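Oxidoreductase, short chain dehydrogenase/reductase family protein (Bifidobacterium adolescentis L2-32, PDB 6OW4) binds NADH and, as a 20beta-hydroxysteroid dehydrogenase of the short-chain dehydrogenase/reductase family, interconverts keto and hydroxyl groups at carbon 20 of steroids. Local coordinates at residues F[14-17]-F[18-22]; F[164-167]-F[168-172]; F[211-214]-F[215-219]; F[156-159]-F[160-163]. All coordinates share one frame; numbering follows the deposited sequence.

Interaction 1. Residues F[14-17]-F[18-22]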
loop_
_atom_site.group_PDB
_atom_site.type_symbol
_atom_site.label_atom_id
_atom_site.label_comp_id
_atom_site.label_asym_id
_atom_site.label_seq_id
_atom_site.Cartn_x
_atom_site.Cartn_y
_atom_site.Cartn_z
ATOM N N GLU F 14 -12.171 23.928 25.510
ATOM C CA GLU F 14 -12.256 24.513 24.143
ATOM C C GLU F 14 -11.215 25.631 23.999
ATOM O O GLU F 14 -10.621 25.741 22.910
ATOM C CB GLU F 14 -13.671 25.028 23.868
ATOM C CG GLU F 14 -13.904 25.421 22.418
ATOM C CD GLU F 14 -13.629 24.325 21.401
ATOM O OE1 GLU F 14 -13.980 23.156 21.677
ATOM O OE2 GLU F 14 -13.054 24.641 20.340
ATOM N N GLN F 15 -11.009 26.421 25.060
ATOM C CA GLN F 15 -9.992 27.507 25.134
ATOM C C GLN F 15 -8.583 26.907 25.043
ATOM O O GLN F 15 -7.703 27.566 24.456
ATOM C CB GLN F 15 -10.144 28.301 26.433
ATOM C CG GLN F 15 -11.435 29.104 26.502
ATOM C CD GLN F 15 -11.706 29.623 27.892
ATOM O OE1 GLN F 15 -12.805 29.482 28.422
ATOM N NE2 GLN F 15 -10.694 30.223 28.497
ATOM N N ILE F 16 -8.377 25.716 25.613
ATOM C CA ILE F 16 -7.079 24.978 25.563
ATOM C C ILE F 16 -6.793 24.597 24.105
ATOM O O ILE F 16 -5.662 24.854 23.647
ATOM C CB ILE F 16 -7.097 23.753 26.501
ATOM C CG1 ILE F 16 -7.065 24.177 27.972
ATOM C CG2 ILE F 16 -5.961 22.794 26.175
ATOM C CD1 ILE F 16 -7.618 23.142 28.923
ATOM N N PHE F 17 -7.779 24.019 23.408
ATOM C CA PHE F 17 -7.666 23.574 21.992
ATOM C C PHE F 17 -7.369 24.777 21.089
ATOM O O PHE F 17 -6.503 24.665 20.199
ATOM C CB PHE F 17 -8.944 22.875 21.517
ATOM C CG PHE F 17 -9.235 21.537 22.151
ATOM C CD1 PHE F 17 -8.220 20.630 22.421
ATOM C CD2 PHE F 17 -10.539 21.169 22.449
ATOM C CE1 PHE F 17 -8.501 19.401 22.997
ATOM C CE2 PHE F 17 -10.818 19.938 23.022
ATOM C CZ PHE F 17 -9.800 19.056 23.295
ATOM N N ASP F 18 -8.072 25.889 21.318
ATOM C CA ASP F 18 -7.991 27.120 20.489
ATOM C C ASP F 18 -6.603 27.754 20.639
ATOM O O ASP F 18 -6.152 28.404 19.677
ATOM C CB ASP F 18 -9.118 28.093 20.846
ATOM C CG ASP F 18 -10.512 27.531 20.602
ATOM O OD1 ASP F 18 -10.628 26.536 19.852
ATOM O OD2 ASP F 18 -11.470 28.085 21.172
ATOM N N GLU F 19 -5.956 27.569 21.796
ATOM C CA GLU F 19 -4.581 28.061 22.089
ATOM C C GLU F 19 -3.558 27.097 21.471
ATOM O O GLU F 19 -2.615 27.585 20.819
ATOM C CB GLU F 19 -4.387 28.222 23.601
ATOM C CG GLU F 19 -2.960 28.547 24.024
ATOM C CD GLU F 19 -2.300 29.717 23.310
ATOM O OE1 GLU F 19 -3.007 30.692 22.980
ATOM O OE2 GLU F 19 -1.073 29.651 23.082
ATOM N N ARG F 20 -3.746 25.787 21.668
ATOM C CA ARG F 20 -2.851 24.710 21.157
ATOM C C ARG F 20 -2.822 24.718 19.623
ATOM O O ARG F 20 -1.739 24.458 19.061
ATOM C CB ARG F 20 -3.317 23.331 21.630
ATOM C CG ARG F 20 -2.983 23.012 23.080
ATOM C CD ARG F 20 -3.151 21.530 23.349
ATOM N NE ARG F 20 -3.289 21.206 24.761
ATOM C CZ ARG F 20 -3.506 19.982 25.237
ATOM N NH1 ARG F 20 -3.612 18.950 24.415
ATOM N NH2 ARG F 20 -3.619 19.795 26.540
ATOM N N TYR F 21 -3.967 24.985 18.985
ATOM C CA TYR F 21 -4.184 24.841 17.520
ATOM C C TYR F 21 -4.710 26.147 16.925
ATOM O O TYR F 21 -5.918 26.302 16.757
ATOM C CB TYR F 21 -5.172 23.706 17.242
ATOM C CG TYR F 21 -4.825 22.374 17.860
ATOM C CD1 TYR F 21 -3.601 21.766 17.625
ATOM C CD2 TYR F 21 -5.738 21.702 18.660
ATOM C CE1 TYR F 21 -3.286 20.535 18.179
ATOM C CE2 TYR F 21 -5.440 20.472 19.221
ATOM C CZ TYR F 21 -4.208 19.886 18.983
ATOM O OH TYR F 21 -3.915 18.672 19.532
ATOM N N PRO F 22 -3.835 27.122 16.577
ATOM C CA PRO F 22 -4.273 28.332 15.878
ATOM C C PRO F 22 -4.716 28.023 14.438
ATOM O O PRO F 22 -4.024 27.282 13.759
ATOM C CB PRO F 22 -3.042 29.249 15.921
ATOM C CG PRO F 22 -1.872 28.296 16.040
ATOM C CD PRO F 22 -2.390 27.128 16.853
#

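Interaction 2. Residues F[164-167]-F[168-172]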
loop_
_atom_site.group_PDB
_atom_site.type_symbol
_atom_site.label_atom_id
_atom_site.label_comp_id
_atom_site.label_asym_id
_atom_site.label_seq_id
_atom_site.Cartn_x
_atom_site.Cartn_y
_atom_site.Cartn_z
ATOM N N HIS F 164 20.021 10.204 14.974
ATOM C CA HIS F 164 18.971 10.329 16.024
ATOM C C HIS F 164 19.582 10.101 17.413
ATOM O O HIS F 164 18.951 10.523 18.402
ATOM C CB HIS F 164 17.759 9.433 15.715
ATOM C CG HIS F 164 17.987 7.965 15.853
ATOM N ND1 HIS F 164 18.204 7.361 17.075
ATOM C CD2 HIS F 164 17.977 6.972 14.938
ATOM C CE1 HIS F 164 18.346 6.063 16.903
ATOM N NE2 HIS F 164 18.210 5.798 15.600
ATOM N N GLU F 165 20.764 9.477 17.488
ATOM C CA GLU F 165 21.565 9.360 18.738
ATOM C C GLU F 165 22.006 10.760 19.183
ATOM O O GLU F 165 21.765 11.107 20.355
ATOM C CB GLU F 165 22.774 8.442 18.539
ATOM C CG GLU F 165 22.474 6.976 18.807
ATOM C CD GLU F 165 23.607 6.012 18.488
ATOM O OE1 GLU F 165 24.670 6.473 18.030
ATOM O OE2 GLU F 165 23.421 4.797 18.701
ATOM N N ILE F 166 22.622 11.526 18.276
ATOM C CA ILE F 166 23.115 12.916 18.520
ATOM C C ILE F 166 21.943 13.787 18.989
ATOM O O ILE F 166 22.115 14.520 19.981
ATOM C CB ILE F 166 23.791 13.495 17.258
ATOM C CG1 ILE F 166 25.133 12.814 16.973
ATOM C CG2 ILE F 166 23.948 15.006 17.365
ATOM C CD1 ILE F 166 25.603 12.941 15.539
ATOM N N MET F 167 20.806 13.702 18.290
ATOM C CA MET F 167 19.598 14.541 18.517
ATOM C C MET F 167 19.121 14.387 19.964
ATOM O O MET F 167 18.959 15.419 20.644
ATOM C CB MET F 167 18.471 14.138 17.563
ATOM C CG MET F 167 18.710 14.583 16.136
ATOM S SD MET F 167 17.567 13.808 14.971
ATOM C CE MET F 167 18.226 14.402 13.414
ATOM N N ARG F 168 18.904 13.146 20.407
ATOM C CA ARG F 168 18.412 12.823 21.773
ATOM C C ARG F 168 19.479 13.209 22.804
ATOM O O ARG F 168 19.114 13.819 23.829
ATOM C CB ARG F 168 18.048 11.340 21.865
ATOM C CG ARG F 168 16.840 10.954 21.023
ATOM C CD ARG F 168 16.529 9.479 21.150
ATOM N NE ARG F 168 17.532 8.658 20.487
ATOM C CZ ARG F 168 17.680 7.349 20.662
ATOM N NH1 ARG F 168 16.890 6.689 21.495
ATOM N NH2 ARG F 168 18.625 6.702 20.005
ATOM N N GLU F 169 20.746 12.881 22.528
ATOM C CA GLU F 169 21.912 13.197 23.399
ATOM C C GLU F 169 22.044 14.716 23.563
ATOM O O GLU F 169 22.459 15.149 24.656
ATOM C CB GLU F 169 23.194 12.592 22.826
ATOM C CG GLU F 169 23.309 11.096 23.064
ATOM C CD GLU F 169 24.380 10.392 22.248
ATOM O OE1 GLU F 169 25.238 11.090 21.674
ATOM O OE2 GLU F 169 24.351 9.147 22.185
ATOM N N HIS F 170 21.709 15.486 22.522
ATOM C CA HIS F 170 21.748 16.975 22.514
ATOM C C HIS F 170 20.413 17.543 23.013
ATOM O O HIS F 170 20.362 18.760 23.277
ATOM C CB HIS F 170 22.130 17.493 21.120
ATOM C CG HIS F 170 23.582 17.341 20.819
ATOM N ND1 HIS F 170 24.221 18.094 19.853
ATOM C CD2 HIS F 170 24.528 16.554 21.373
ATOM C CE1 HIS F 170 25.493 17.761 19.811
ATOM N NE2 HIS F 170 25.708 16.821 20.737
ATOM N N GLY F 171 19.382 16.697 23.126
ATOM C CA GLY F 171 18.090 17.028 23.758
ATOM C C GLY F 171 17.257 17.963 22.899
ATOM O O GLY F 171 16.820 19.004 23.419
ATOM N N HIS F 172 17.038 17.600 21.633
ATOM C CA HIS F 172 16.198 18.354 20.662
ATOM C C HIS F 172 15.718 17.421 19.545
ATOM O O HIS F 172 16.216 16.277 19.464
ATOM C CB HIS F 172 16.958 19.577 20.124
ATOM C CG HIS F 172 18.225 19.254 19.403
ATOM N ND1 HIS F 172 18.244 18.854 18.080
ATOM C CD2 HIS F 172 19.515 19.291 19.804
ATOM C CE1 HIS F 172 19.489 18.648 17.701
ATOM N NE2 HIS F 172 20.288 18.909 18.742
#

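Interaction 3. Residues F[211-214]-F[215-219]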
loop_
_atom_site.group_PDB
_atom_site.type_symbol
_atom_site.label_atom_id
_atom_site.label_comp_id
_atom_site.label_asym_id
_atom_site.label_seq_id
_atom_site.Cartn_x
_atom_site.Cartn_y
_atom_site.Cartn_z
ATOM N N SER F 211 12.501 3.329 8.474
ATOM C CA SER F 211 12.139 4.764 8.630
ATOM C C SER F 211 10.784 4.875 9.338
ATOM O O SER F 211 10.667 5.698 10.264
ATOM C CB SER F 211 12.129 5.473 7.295
ATOM O OG SER F 211 11.786 6.844 7.449
ATOM N N ARG F 212 9.813 4.056 8.921
ATOM C CA ARG F 212 8.440 4.006 9.492
ATOM C C ARG F 212 8.517 3.677 10.988
ATOM O O ARG F 212 7.777 4.315 11.762
ATOM C CB ARG F 212 7.569 3.002 8.726
ATOM C CG ARG F 212 6.938 3.592 7.473
ATOM C CD ARG F 212 6.271 2.584 6.557
ATOM N NE ARG F 212 5.131 1.893 7.147
ATOM C CZ ARG F 212 3.926 2.424 7.363
ATOM N NH1 ARG F 212 3.676 3.691 7.071
ATOM N NH2 ARG F 212 2.972 1.681 7.895
ATOM N N TYR F 213 9.380 2.738 11.390
ATOM C CA TYR F 213 9.524 2.337 12.814
ATOM C C TYR F 213 10.098 3.505 13.623
ATOM O O TYR F 213 9.551 3.798 14.705
ATOM C CB TYR F 213 10.408 1.102 13.016
ATOM C CG TYR F 213 10.596 0.794 14.478
ATOM C CD1 TYR F 213 9.668 0.036 15.174
ATOM C CD2 TYR F 213 11.648 1.347 15.192
ATOM C CE1 TYR F 213 9.808 -0.208 16.530
ATOM C CE2 TYR F 213 11.802 1.114 16.550
ATOM C CZ TYR F 213 10.877 0.333 17.221
ATOM O OH TYR F 213 11.022 0.105 18.558
ATOM N N LEU F 214 11.175 4.130 13.133
ATOM C CA LEU F 214 11.878 5.239 13.834
ATOM C C LEU F 214 10.903 6.405 14.040
ATOM O O LEU F 214 10.935 7.006 15.130
ATOM C CB LEU F 214 13.108 5.671 13.028
ATOM C CG LEU F 214 14.252 4.658 12.950
ATOM C CD1 LEU F 214 15.412 5.223 12.148
ATOM C CD2 LEU F 214 14.725 4.240 14.335
ATOM N N ALA F 215 10.059 6.692 13.042
ATOM C CA ALA F 215 9.005 7.736 13.088
ATOM C C ALA F 215 8.088 7.497 14.294
ATOM O O ALA F 215 7.828 8.459 15.040
ATOM C CB ALA F 215 8.226 7.746 11.796
ATOM N N ALA F 216 7.632 6.254 14.482
ATOM C CA ALA F 216 6.757 5.823 15.599
ATOM C C ALA F 216 7.514 5.905 16.931
ATOM O O ALA F 216 6.924 6.374 17.922
ATOM C CB ALA F 216 6.257 4.421 15.350
ATOM N N ALA F 217 8.773 5.460 16.945
ATOM C CA ALA F 217 9.602 5.289 18.162
ATOM C C ALA F 217 10.155 6.636 18.643
ATOM O O ALA F 217 10.253 6.816 19.869
ATOM C CB ALA F 217 10.714 4.307 17.888
ATOM N N LEU F 218 10.500 7.544 17.721
ATOM C CA LEU F 218 11.230 8.803 18.036
ATOM C C LEU F 218 10.330 10.039 17.881
ATOM O O LEU F 218 10.889 11.157 17.882
ATOM C CB LEU F 218 12.453 8.907 17.120
ATOM C CG LEU F 218 13.408 7.716 17.156
ATOM C CD1 LEU F 218 14.594 7.963 16.242
ATOM C CD2 LEU F 218 13.878 7.431 18.575
ATOM N N ALA F 219 9.005 9.868 17.781
ATOM C CA ALA F 219 8.023 10.979 17.720
ATOM C C ALA F 219 8.063 11.763 19.038
ATOM O O ALA F 219 8.094 13.005 18.987
ATOM C CB ALA F 219 6.635 10.455 17.438
#

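Interaction 4. Residues F[156-159]-F[160-163]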
loop_
_atom_site.group_PDB
_atom_site.type_symbol
_atom_site.label_atom_id
_atom_site.label_comp_id
_atom_site.label_asym_id
_atom_site.label_seq_id
_atom_site.Cartn_x
_atom_site.Cartn_y
_atom_site.Cartn_z
ATOM N N THR F 156 23.086 2.264 5.981
ATOM C CA THR F 156 22.022 3.276 6.215
ATOM C C THR F 156 21.626 3.262 7.696
ATOM O O THR F 156 21.679 4.339 8.327
ATOM C CB THR F 156 20.818 3.023 5.299
ATOM O OG1 THR F 156 21.265 3.178 3.952
ATOM C CG2 THR F 156 19.658 3.959 5.556
ATOM N N TYR F 157 21.247 2.088 8.214
ATOM C CA TYR F 157 20.856 1.859 9.631
ATOM C C TYR F 157 21.851 2.559 10.563
ATOM O O TYR F 157 21.417 3.377 11.392
ATOM C CB TYR F 157 20.774 0.362 9.946
ATOM C CG TYR F 157 21.139 0.004 11.365
ATOM C CD1 TYR F 157 20.288 0.292 12.420
ATOM C CD2 TYR F 157 22.348 -0.609 11.655
ATOM C CE1 TYR F 157 20.624 -0.025 13.726
ATOM C CE2 TYR F 157 22.700 -0.931 12.955
ATOM C CZ TYR F 157 21.833 -0.642 13.994
ATOM O OH TYR F 157 22.184 -0.959 15.275
ATOM N N ARG F 158 23.139 2.233 10.424
ATOM C CA ARG F 158 24.256 2.781 11.245
ATOM C C ARG F 158 24.270 4.309 11.160
ATOM O O ARG F 158 24.306 4.962 12.221
ATOM C CB ARG F 158 25.604 2.231 10.768
ATOM C CG ARG F 158 26.116 1.068 11.599
ATOM C CD ARG F 158 27.520 0.666 11.203
ATOM N NE ARG F 158 27.544 -0.047 9.934
ATOM C CZ ARG F 158 27.204 -1.323 9.764
ATOM N NH1 ARG F 158 26.797 -2.060 10.786
ATOM N NH2 ARG F 158 27.269 -1.861 8.559
ATOM N N THR F 159 24.260 4.843 9.936
ATOM C CA THR F 159 24.324 6.296 9.639
ATOM C C THR F 159 23.056 6.976 10.171
ATOM O O THR F 159 23.170 8.091 10.716
ATOM C CB THR F 159 24.513 6.547 8.138
ATOM O OG1 THR F 159 25.311 5.506 7.575
ATOM C CG2 THR F 159 25.176 7.877 7.863
ATOM N N GLY F 160 21.899 6.329 10.005
ATOM C CA GLY F 160 20.612 6.775 10.572
ATOM C C GLY F 160 20.644 6.782 12.091
ATOM O O GLY F 160 20.083 7.719 12.683
ATOM N N ARG F 161 21.292 5.784 12.700
ATOM C CA ARG F 161 21.324 5.584 14.175
ATOM C C ARG F 161 22.094 6.732 14.840
ATOM O O ARG F 161 21.560 7.315 15.806
ATOM C CB ARG F 161 21.940 4.229 14.537
ATOM C CG ARG F 161 21.675 3.796 15.973
ATOM C CD ARG F 161 22.544 2.633 16.418
ATOM N NE ARG F 161 23.962 2.930 16.249
ATOM C CZ ARG F 161 24.840 2.187 15.572
ATOM N NH1 ARG F 161 24.474 1.053 14.996
ATOM N NH2 ARG F 161 26.098 2.579 15.488
ATOM N N ILE F 162 23.293 7.051 14.342
ATOM C CA ILE F 162 24.177 8.107 14.926
ATOM C C ILE F 162 23.476 9.467 14.818
ATOM O O ILE F 162 23.701 10.310 15.703
ATOM C CB ILE F 162 25.583 8.116 14.286
ATOM C CG1 ILE F 162 25.560 8.458 12.792
ATOM C CG2 ILE F 162 26.297 6.799 14.549
ATOM C CD1 ILE F 162 26.894 8.925 12.256
ATOM N N ALA F 163 22.647 9.664 13.788
ATOM C CA ALA F 163 21.888 10.912 13.538
ATOM C C ALA F 163 20.906 11.164 14.689
ATOM O O ALA F 163 20.991 12.245 15.309
ATOM C CB ALA F 163 21.179 10.836 12.209
#

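Interaction 1. Residues F[14-17]-F[18-22]
Glu14 and Asp18 meet one turn apart near the close of the N-terminal helix 12-20. The backbone supplies the bonds: Asp18 N reaches Glu14 O, Arg20 N gives Ile16 O a nearly straight bond of 2.9 Å, and Tyr21 N closes the last turn on Phe17 O at 2.8 Å.

Ile16 and Arg20 run side by side, the methyl CG2 of Ile16 lying against the arginine chain, 3.4 Å from Arg20 NE. The apolar pair is aromatic: Phe17 CD1 comes 4.2 Å from Tyr21 CE2. Flat rings suit both places because each meets Trp234 of the second subunit, stacked for Tyr21 and at about 40° for Phe17; His247 NE2 of that subunit bonds Tyr21 OH.

Like charges meet at the acidic pair. Glu14 is bent at chi2 (56°), which carries OE2 back to 3.1 Å from Asp18 OD1, the carboxylate planes 58° apart. Were Glu14 a glycine, Asn239 of the second subunit would probably lose the chain packed on it, and the bond that OE1 makes elsewhere would go too. The two carboxylates would repel each other if both are charged, and their closeness may raise the proton affinity of one.

Interaction 2. Residues F[164-167]-F[168-172]
Arg168 folds back on His164 in the last turns of helix 142-170, which finishes in a Schellman motif at Gly171. The backbone makes the stop: Met167 O takes the N-H of His172 at 3.1 Å, and weaker bonds from His170 N and Gly171 N converge on the same oxygen. Gly171 has a positive phi (73°), a value that favours a residue without a side chain. In the same turn Glu169 N bonds Glu165 O, and His170 N, shared between two acceptors, makes its main bond to Ile166 O.

Among the side chains, Arg168 does most. A bend at chi3 (-71°) brings NE to 3.1 Å from His164 O, which lies in the guanidinium plane although NE sits well above the plane of that carbonyl; the same oxygen takes a weak bond from Arg168 N. NH2 comes to the edge of the His164 ring, 3.0 Å from ND1, and pairs with Asp139 of the third subunit. Replacing Arg168 by leucine is likely to cost that aspartate its charge partner and His164 O the bond from NE.

Other polar ends have partners outside the two segments: Glu165 pairs with Arg161, Glu169 with Lys112, while His170 ND1 and His172 NE2 both bond Thr121 OG1, tying the helix end to the chain after helix 105-119. The apolar contact is a CH-pi one: Ile166 lies alongside His170, and its methyl CG2 stands over the imidazole face, 4.0 Å from the ring centroid and 10° off the normal.

Interaction 3. Residues F[211-214]-F[215-219]
Ser211 and Ala215 begin the final turns of helix 198-217, the helix of this Rossmann-type fold that carries the Tyr-x-x-x-Lys motif of the family; Tyr200 and Lys204 in it bind NAD. Ala215 N donates to Ser211 O at 3.0 Å, and its CB settles against Ser225 of strand 223-230, where the helix packs on the sheet, a place a small residue suits.

Ala216 gives Arg212 O a weak bond. Its methyl packs on Pro194 of the third subunit and on Val293 of the second, while Arg212 NH2 bonds Ser292 O of the second.

Ala217 N lies in the carbonyl plane of Tyr213, 2.9 Å from Tyr213 O. The tyrosine holds CG anti to its own nitrogen (chi1 176°), a torsion that carries CE2 to 3.6 Å from Ala217 CB, and a single methyl suits the place beside the ring.

Leu218, the first to leave helical angles, still bonds Leu214 O at 2.7 Å through its N. The two leucines lie side by side and point the same way, both also touching His164, and CD2 of Leu214 comes within 4.2 Å of Leu218 CD1.

Interaction 4. Residues F[156-159]-F[160-163]
Tyr157 and Arg161, one turn apart on helix 142-170, cross with ring and guanidinium planes 75° apart. The phenol comes to the edge of the guanidinium: Arg161 NH1 makes a weak bond of 3.1 Å to Tyr157 OH and also lies 3.3 Å from Tyr157 CZ. Tyr157 OH also hydrogen-bonds Ala140 O of the third subunit. With CG anti to the backbone nitrogen (chi1 -165°) and a bend at chi3, Arg161 doubles back along the helix, and Arg158 CA lies over one face of its guanidinium.

The Arg158 and Arg161 groups stand 61° apart, and both reach Glu142 of the third subunit, one to each carboxylate oxygen, which probably offsets their positive charge. Tyr157 stacks on Trp145 of that subunit. Arg158 NE holds Val102 O, a second-shell link to a residue that binds NAD.

Gly160 N lies nearly along the C=O axis of Thr156, 2.6 Å from Thr156 O; this bond draws the turn close, and a CB on Gly160 would be tight, 3.2 Å from Thr156 O. Ile162 turns CG1 to 3.2 Å from Thr159 O and packs on helix 105-119, while Thr159 touches strand 42-47. A long helix packed on the sheet and helix 105-119 and also on another subunit is as in classical short-chain dehydrogenases, where this helix and the Tyr-x-x-x-Lys helix, two from each subunit, build a four-helix interface.

Each contact spans a single turn or two of helix, so none closes a long loop, and they follow one another without nesting or crossing. Interaction 1 comes first, on the outlying helix 12-20, its centre about 35 Å from the centre of the chain. Interaction 4 and then interaction 2 occupy helix 142-170, adjoining where residue 163 gives way to 164. After strand 174-179, interaction 3 ends helix 198-217. There the two long helices meet: His164 CG lies 3.4 Å from Leu218 CD1, joining interactions 2 and 3. Interactions 2, 3 and 4 all face the third subunit, whereas interactions 1 and 3 both reach the second, although their nearest atoms are about 13 Å apart.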